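Local coordinates for protein putative cytochrome P450 YjiB (Bacillus subtilis subsp. subtilis, PDB 4RM4) that probably works as a heme-dependent cytochrome P450 monooxygenase, using molecular oxygen to put one oxygen atom into its substrates, at residues V56-V60 against V310-V314; I112-D117 against I361-S365; F195-I199 against L229-T234. All coordinates share one frame; numbering follows the deposited sequence.

Contact 1 of 3, residues V56-V60 against V310-V314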
loop_
_atom_site.group_PDB
_atom_site.type_symbol
_atom_site.label_atom_id
_atom_site.label_comp_id
_atom_site.label_asym_id
_atom_site.label_seq_id
_atom_site.Cartn_x
_atom_site.Cartn_y
_atom_site.Cartn_z
ATOM N N VAL A 56 11.733 -8.496 12.444
ATOM C CA VAL A 56 11.151 -7.532 11.514
ATOM C C VAL A 56 10.501 -6.365 12.255
ATOM O O VAL A 56 10.707 -5.206 11.910
ATOM C CB VAL A 56 10.103 -8.182 10.582
ATOM C CG1 VAL A 56 9.294 -7.091 9.862
ATOM C CG2 VAL A 56 10.775 -9.098 9.576
ATOM N N LYS A 57 9.710 -6.662 13.281
ATOM C CA LYS A 57 8.966 -5.607 13.972
ATOM C C LYS A 57 9.921 -4.664 14.713
ATOM O O LYS A 57 9.722 -3.440 14.735
ATOM C CB LYS A 57 7.932 -6.215 14.927
ATOM C CG LYS A 57 6.880 -5.224 15.388
ATOM C CD LYS A 57 5.758 -5.908 16.141
ATOM C CE LYS A 57 4.629 -4.937 16.462
ATOM N NZ LYS A 57 3.488 -5.683 17.066
ATOM N N LYS A 58 10.976 -5.224 15.292
ATOM C CA LYS A 58 11.981 -4.406 15.965
ATOM C C LYS A 58 12.695 -3.473 14.986
ATOM O O LYS A 58 12.846 -2.279 15.263
ATOM C CB LYS A 58 13.009 -5.277 16.687
ATOM C CG LYS A 58 14.176 -4.456 17.252
ATOM C CD LYS A 58 14.910 -5.187 18.377
ATOM C CE LYS A 58 16.037 -4.324 18.957
ATOM N NZ LYS A 58 15.526 -3.106 19.642
ATOM N N VAL A 59 13.151 -4.012 13.855
ATOM C CA VAL A 59 13.834 -3.189 12.849
ATOM C C VAL A 59 12.941 -2.017 12.420
ATOM O O VAL A 59 13.349 -0.865 12.431
ATOM C CB VAL A 59 14.253 -4.018 11.600
ATOM C CG1 VAL A 59 14.738 -3.113 10.449
ATOM C CG2 VAL A 59 15.335 -5.057 11.975
ATOM N N VAL A 60 11.702 -2.341 12.086
ATOM C CA VAL A 60 10.765 -1.397 11.506
ATOM C C VAL A 60 10.367 -0.339 12.516
ATOM O O VAL A 60 10.245 0.823 12.174
ATOM C CB VAL A 60 9.529 -2.154 10.961
ATOM C CG1 VAL A 60 8.364 -1.197 10.641
ATOM C CG2 VAL A 60 9.948 -2.983 9.736
ATOM N N VAL A 310 19.243 -2.730 5.832
ATOM C CA VAL A 310 18.488 -3.898 6.289
ATOM C C VAL A 310 17.142 -3.962 5.581
ATOM O O VAL A 310 16.430 -2.964 5.506
ATOM C CB VAL A 310 18.208 -3.835 7.805
ATOM C CG1 VAL A 310 17.379 -5.037 8.250
ATOM C CG2 VAL A 310 19.523 -3.750 8.594
ATOM N N LEU A 311 16.812 -5.130 5.042
ATOM C CA LEU A 311 15.502 -5.375 4.453
ATOM C C LEU A 311 14.632 -6.166 5.443
ATOM O O LEU A 311 14.965 -7.284 5.817
ATOM C CB LEU A 311 15.650 -6.138 3.135
ATOM C CG LEU A 311 16.402 -5.432 2.004
ATOM C CD1 LEU A 311 16.568 -6.389 0.826
ATOM C CD2 LEU A 311 15.666 -4.166 1.564
ATOM N N ALA A 312 13.519 -5.577 5.873
ATOM C CA ALA A 312 12.647 -6.222 6.848
ATOM C C ALA A 312 11.412 -6.721 6.103
ATOM O O ALA A 312 10.602 -5.928 5.638
ATOM C CB ALA A 312 12.270 -5.239 7.953
ATOM N N PHE A 313 11.312 -8.034 5.958
ATOM C CA PHE A 313 10.229 -8.671 5.214
ATOM C C PHE A 313 8.941 -8.824 6.012
ATOM O O PHE A 313 8.702 -9.852 6.632
ATOM C CB PHE A 313 10.708 -10.038 4.677
ATOM C CG PHE A 313 11.645 -9.915 3.514
ATOM C CD1 PHE A 313 11.168 -9.978 2.214
ATOM C CD2 PHE A 313 13.002 -9.690 3.714
ATOM C CE1 PHE A 313 12.023 -9.819 1.132
ATOM C CE2 PHE A 313 13.864 -9.541 2.637
ATOM C CZ PHE A 313 13.381 -9.603 1.351
ATOM N N VAL A 314 8.116 -7.782 6.010
ATOM C CA VAL A 314 6.855 -7.825 6.719
ATOM C C VAL A 314 5.963 -8.930 6.145
ATOM O O VAL A 314 5.169 -9.520 6.862
ATOM C CB VAL A 314 6.128 -6.454 6.728
ATOM C CG1 VAL A 314 6.941 -5.405 7.519
ATOM C CG2 VAL A 314 5.869 -5.968 5.322
#
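V56, V59 and V60 press one side of helix 53-61 against V310, A312 and V314. They join helix B to strand 309-312 of the mixed beta sheet of the P450 fold. The CB of V56 stands back, and its two methyls do the touching. CG1 is turned anti to the backbone N (chi1 167°) and reaches V314 CG1 at 3.7 Å. The V56 and V314 side chains cross at about a right angle. The same V56 CG1 lies 4.0 Å from A312 CB. V56 CG2 goes to the backbone instead, 3.7 Å from F313 O. Cutting V56 back to an alanine removes both methyls, which would probably open a gap beside A312 and leave V314 CG1 without its methyl partner. A312 CB also takes V60 CG2, at 3.7 Å. V59 CG1 meets V310 CG1 at 3.9 Å. It is also 4.1 Å from A312 CB. The small A312 thus receives methyls from three valines. L289 of the adjacent strand 289-293 touches V60 and V314. The V60 side chain is also about 4 Å from the heme, measured between nearest atoms, so the contact borders the cofactor pocket. F313 is the centre of an inverse gamma turn and the N-cap of helix 314-317. No hydrogen bond joins the two segments. The grip is apolar and rests on methyls of beta-branched valines fitted around one small alanine.

Contact 2 of 3, residues I112-D117 against I361-S365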
loop_
_atom_site.group_PDB
_atom_site.type_symbol
_atom_site.label_atom_id
_atom_site.label_comp_id
_atom_site.label_asym_id
_atom_site.label_seq_id
_atom_site.Cartn_x
_atom_site.Cartn_y
_atom_site.Cartn_z
ATOM N N ILE A 112 -16.751 7.292 -1.919
ATOM C CA ILE A 112 -15.997 6.099 -2.277
ATOM C C ILE A 112 -16.973 5.013 -2.714
ATOM O O ILE A 112 -16.695 4.258 -3.654
ATOM C CB ILE A 112 -15.115 5.618 -1.107
ATOM C CG1 ILE A 112 -14.137 6.743 -0.710
ATOM C CG2 ILE A 112 -14.399 4.320 -1.486
ATOM C CD1 ILE A 112 -13.456 6.552 0.642
ATOM N N GLN A 113 -18.126 4.963 -2.054
ATOM C CA GLN A 113 -19.181 4.017 -2.413
ATOM C C GLN A 113 -19.716 4.289 -3.811
ATOM O O GLN A 113 -19.910 3.369 -4.606
ATOM C CB GLN A 113 -20.319 4.041 -1.387
ATOM C CG GLN A 113 -21.395 2.973 -1.617
ATOM C CD GLN A 113 -20.872 1.552 -1.466
ATOM O OE1 GLN A 113 -20.496 1.128 -0.372
ATOM N NE2 GLN A 113 -20.856 0.806 -2.565
ATOM N N GLU A 114 -19.944 5.562 -4.115
ATOM C CA GLU A 114 -20.475 5.938 -5.415
ATOM C C GLU A 114 -19.486 5.586 -6.525
ATOM O O GLU A 114 -19.871 5.055 -7.563
ATOM C CB GLU A 114 -20.833 7.426 -5.419
ATOM C CG GLU A 114 -21.926 7.775 -4.419
ATOM C CD GLU A 114 -22.094 9.273 -4.192
ATOM O OE1 GLU A 114 -21.220 10.052 -4.625
ATOM O OE2 GLU A 114 -23.106 9.669 -3.576
ATOM N N ILE A 115 -18.208 5.857 -6.292
ATOM C CA ILE A 115 -17.170 5.510 -7.251
ATOM C C ILE A 115 -17.130 3.998 -7.494
ATOM O O ILE A 115 -17.017 3.525 -8.628
ATOM C CB ILE A 115 -15.790 5.952 -6.741
ATOM C CG1 ILE A 115 -15.684 7.477 -6.733
ATOM C CG2 ILE A 115 -14.705 5.359 -7.595
ATOM C CD1 ILE A 115 -14.528 7.993 -5.887
ATOM N N THR A 116 -17.190 3.245 -6.409
ATOM C CA THR A 116 -17.170 1.793 -6.491
ATOM C C THR A 116 -18.350 1.302 -7.322
ATOM O O THR A 116 -18.183 0.498 -8.240
ATOM C CB THR A 116 -17.230 1.157 -5.083
ATOM O OG1 THR A 116 -16.062 1.547 -4.339
ATOM C CG2 THR A 116 -17.272 -0.351 -5.187
ATOM N N ASP A 117 -19.540 1.795 -7.011
ATOM C CA ASP A 117 -20.730 1.347 -7.733
ATOM C C ASP A 117 -20.641 1.674 -9.220
ATOM O O ASP A 117 -21.090 0.896 -10.057
ATOM C CB ASP A 117 -22.007 1.927 -7.119
ATOM C CG ASP A 117 -22.252 1.427 -5.711
ATOM O OD1 ASP A 117 -21.650 0.397 -5.331
ATOM O OD2 ASP A 117 -23.050 2.056 -4.985
ATOM N N ILE A 361 -15.238 -1.331 1.297
ATOM C CA ILE A 361 -16.239 -0.925 0.320
ATOM C C ILE A 361 -16.084 -1.646 -1.017
ATOM O O ILE A 361 -17.047 -2.202 -1.551
ATOM C CB ILE A 361 -16.230 0.592 0.114
ATOM C CG1 ILE A 361 -16.909 1.262 1.313
ATOM C CG2 ILE A 361 -16.907 0.945 -1.207
ATOM C CD1 ILE A 361 -17.006 2.758 1.227
ATOM N N ALA A 362 -14.867 -1.667 -1.545
ATOM C CA ALA A 362 -14.615 -2.390 -2.780
ATOM C C ALA A 362 -15.023 -3.860 -2.678
ATOM O O ALA A 362 -15.737 -4.362 -3.540
ATOM C CB ALA A 362 -13.178 -2.261 -3.193
ATOM N N LEU A 363 -14.585 -4.553 -1.627
ATOM C CA LEU A 363 -14.854 -5.992 -1.537
ATOM C C LEU A 363 -16.325 -6.275 -1.280
ATOM O O LEU A 363 -16.930 -7.127 -1.939
ATOM C CB LEU A 363 -14.004 -6.643 -0.452
ATOM C CG LEU A 363 -12.506 -6.504 -0.722
ATOM C CD1 LEU A 363 -11.700 -6.905 0.492
ATOM C CD2 LEU A 363 -12.107 -7.317 -1.960
ATOM N N THR A 364 -16.913 -5.573 -0.317
ATOM C CA THR A 364 -18.312 -5.837 -0.017
ATOM C C THR A 364 -19.159 -5.575 -1.263
ATOM O O THR A 364 -20.059 -6.357 -1.587
ATOM C CB THR A 364 -18.812 -5.040 1.209
ATOM O OG1 THR A 364 -20.166 -5.405 1.507
ATOM C CG2 THR A 364 -18.752 -3.574 0.928
ATOM N N SER A 365 -18.833 -4.509 -1.990
ATOM C CA SER A 365 -19.610 -4.124 -3.169
ATOM C C SER A 365 -19.460 -5.119 -4.306
ATOM O O SER A 365 -20.438 -5.461 -4.981
ATOM C CB SER A 365 -19.209 -2.732 -3.646
ATOM O OG SER A 365 -19.447 -1.759 -2.646
#
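Q113 reaches across to S365 with its amide. Its CG is anti to the backbone N (chi1 -174°), and the chain then bends at chi2 (64°), which brings the amide to the neighbouring helix. Q113 NE2 donates to S365 OG at 2.9 Å, nearly straight and close to the amide plane. NE2 also donates to D117 OD1 one turn on. That bond is more bent, and it meets the carboxylate from above its plane. The two bonds should fix the rotation of the amide. S365 OG in turn donates to I361 O, at 2.7 Å, so the bonds run in a short chain from glutamine to serine to carbonyl. These segments belong to helices D and L of the P450 fold, which pack with helices 138-147 and 226-257 in its helical core. L139 of helix 138-147 touches both T116 and A362 here. T116 packs next to the polar pair. Its OG1 donates to I112 O, which also accepts T116 N from the opposite face of the carbonyl plane. With OG1 so placed, T116 CG2 points at the other helix and comes 3.4 Å from S365 CB, a tight fit. I361 CG2 lies 3.3 Å from T116 OG1 and 3.7 Å from Q113 OE1. The far end of I361, CD1, meets I112 CG2 at 4.1 Å. I112 and I361 cross there at about a right angle.

Contact 3 of 3, residues F195-I199 against L229-T234; sequences FAGII and LIPFCT
Helix G of the P450 fold, residues 177-204, crosses the start of the long helix 226-257 here, and F195 of the first lies against C233 of the second. The short segments cross at 114°, with axes 10.2 Å apart. The F195 ring takes C233 on one face. C233 CB sits over the middle of that face, 3.6 Å from the ring centroid and almost on the ring normal, as a CH-pi contact. C233 SG is over the same face but farther, at 4.6 Å from the F195 centroid, and makes a sulfur-aromatic contact. T234 OG1 comes to the edge of the ring, near its plane, 3.6 Å from F195 CE2. F195 CG is anti to its own carbonyl carbon (chi1 -75°), and this carries the ring against helix 226-257. L148 touches both F195 and C233 from a loop. The 229-234 segment is kinked at P231, whose N cannot bond to the turn before. Around I230 and I199 the contact is aliphatic. I230 lies between F195 and I199, and its CD1 reaches A196 CB at 4.0 Å. I230 CG1 meets I199 CD1 at 3.8 Å. The side chains of I199 and L229 slide past each other in opposite directions. Their methyls are pressed close, with I199 CD1 only 3.5 Å from L229 CD2.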
loop_
_atom_site.group_PDB
_atom_site.type_symbol
_atom_site.label_atom_id
_atom_site.label_comp_id
_atom_site.label_asym_id
_atom_site.label_seq_id
_atom_site.Cartn_x
_atom_site.Cartn_y
_atom_site.Cartn_z
ATOM N N PHE A 195 -0.080 20.325 -8.432
ATOM C CA PHE A 195 -0.487 20.454 -7.033
ATOM C C PHE A 195 -0.354 21.908 -6.567
ATOM O O PHE A 195 -1.150 22.373 -5.764
ATOM C CB PHE A 195 0.321 19.534 -6.108
ATOM C CG PHE A 195 -0.076 18.086 -6.185
ATOM C CD1 PHE A 195 -1.413 17.707 -6.092
ATOM C CD2 PHE A 195 0.885 17.101 -6.344
ATOM C CE1 PHE A 195 -1.775 16.369 -6.163
ATOM C CE2 PHE A 195 0.522 15.765 -6.426
ATOM C CZ PHE A 195 -0.800 15.405 -6.333
ATOM N N ALA A 196 0.663 22.609 -7.058
ATOM C CA ALA A 196 0.843 24.020 -6.710
ATOM C C ALA A 196 -0.411 24.792 -7.084
ATOM O O ALA A 196 -0.906 25.611 -6.311
ATOM C CB ALA A 196 2.065 24.605 -7.422
ATOM N N GLY A 197 -0.921 24.525 -8.279
ATOM C CA GLY A 197 -2.138 25.170 -8.740
ATOM C C GLY A 197 -3.342 24.868 -7.869
ATOM O O GLY A 197 -4.103 25.772 -7.521
ATOM N N ILE A 198 -3.533 23.594 -7.528
ATOM C CA ILE A 198 -4.671 23.204 -6.689
ATOM C C ILE A 198 -4.551 23.826 -5.305
ATOM O O ILE A 198 -5.545 24.259 -4.719
ATOM C CB ILE A 198 -4.780 21.669 -6.522
ATOM C CG1 ILE A 198 -5.257 21.001 -7.811
ATOM C CG2 ILE A 198 -5.789 21.347 -5.437
ATOM C CD1 ILE A 198 -4.449 21.304 -9.017
ATOM N N ILE A 199 -3.331 23.859 -4.774
ATOM C CA ILE A 199 -3.104 24.477 -3.474
ATOM C C ILE A 199 -3.594 25.938 -3.470
ATOM O O ILE A 199 -4.283 26.358 -2.541
ATOM C CB ILE A 199 -1.631 24.368 -3.029
ATOM C CG1 ILE A 199 -1.322 22.930 -2.594
ATOM C CG2 ILE A 199 -1.342 25.331 -1.890
ATOM C CD1 ILE A 199 0.166 22.617 -2.436
ATOM N N LEU A 229 4.145 20.504 1.409
ATOM C CA LEU A 229 2.828 20.001 1.039
ATOM C C LEU A 229 2.851 19.285 -0.294
ATOM O O LEU A 229 2.245 18.221 -0.440
ATOM C CB LEU A 229 1.764 21.108 1.047
ATOM C CG LEU A 229 0.310 20.674 0.800
ATOM C CD1 LEU A 229 -0.146 19.555 1.771
ATOM C CD2 LEU A 229 -0.647 21.862 0.879
ATOM N N ILE A 230 3.556 19.853 -1.272
ATOM C CA ILE A 230 3.611 19.238 -2.591
ATOM C C ILE A 230 4.227 17.837 -2.592
ATOM O O ILE A 230 3.621 16.904 -3.126
ATOM C CB ILE A 230 4.288 20.154 -3.628
ATOM C CG1 ILE A 230 3.376 21.349 -3.912
ATOM C CG2 ILE A 230 4.548 19.376 -4.907
ATOM C CD1 ILE A 230 4.037 22.461 -4.700
ATOM N N PRO A 231 5.427 17.677 -2.000
ATOM C CA PRO A 231 5.993 16.324 -1.906
ATOM C C PRO A 231 5.072 15.361 -1.136
ATOM O O PRO A 231 5.040 14.167 -1.444
ATOM C CB PRO A 231 7.290 16.538 -1.116
ATOM C CG PRO A 231 7.664 17.951 -1.361
ATOM C CD PRO A 231 6.375 18.706 -1.519
ATOM N N PHE A 232 4.365 15.866 -0.130
ATOM C CA PHE A 232 3.399 15.041 0.607
ATOM C C PHE A 232 2.238 14.533 -0.290
ATOM O O PHE A 232 1.855 13.363 -0.232
ATOM C CB PHE A 232 2.851 15.781 1.839
ATOM C CG PHE A 232 1.775 15.021 2.552
ATOM C CD1 PHE A 232 2.093 13.911 3.322
ATOM C CD2 PHE A 232 0.441 15.378 2.415
ATOM C CE1 PHE A 232 1.088 13.185 3.962
ATOM C CE2 PHE A 232 -0.567 14.651 3.060
ATOM C CZ PHE A 232 -0.235 13.561 3.835
ATOM N N CYS A 233 1.674 15.407 -1.122
ATOM C CA CYS A 233 0.607 14.980 -2.031
ATOM C C CYS A 233 1.069 13.904 -3.013
ATOM O O CYS A 233 0.376 12.906 -3.232
ATOM C CB CYS A 233 0.005 16.180 -2.769
ATOM S SG CYS A 233 -0.872 17.321 -1.671
ATOM N N THR A 234 2.254 14.094 -3.579
ATOM C CA THR A 234 2.824 13.107 -4.477
ATOM C C THR A 234 3.022 11.756 -3.763
ATOM O O THR A 234 2.734 10.706 -4.334
ATOM C CB THR A 234 4.135 13.599 -5.087
ATOM O OG1 THR A 234 3.896 14.829 -5.795
ATOM C CG2 THR A 234 4.672 12.570 -6.049
#

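Contacts 1 and 3 are buried, while contact 2 is partly buried and includes polar side chains. The three share no helix or strand. Contact 1 joins a helix to a sheet strand beside the heme. Contacts 2 and 3 are helix-on-helix and lie away from the annotated sites. Their chemistry differs with burial. Buried contact 1 uses aliphatic methyls, and buried contact 3 adds an aromatic face. The less buried contact 2 alone has a hydrogen bond between its segments. Contacts 1 and 2 lie on opposite sides of the chain's centre, with centres about 33 Å apart. Contact 3 is nested along the chain inside the loops closed by both others.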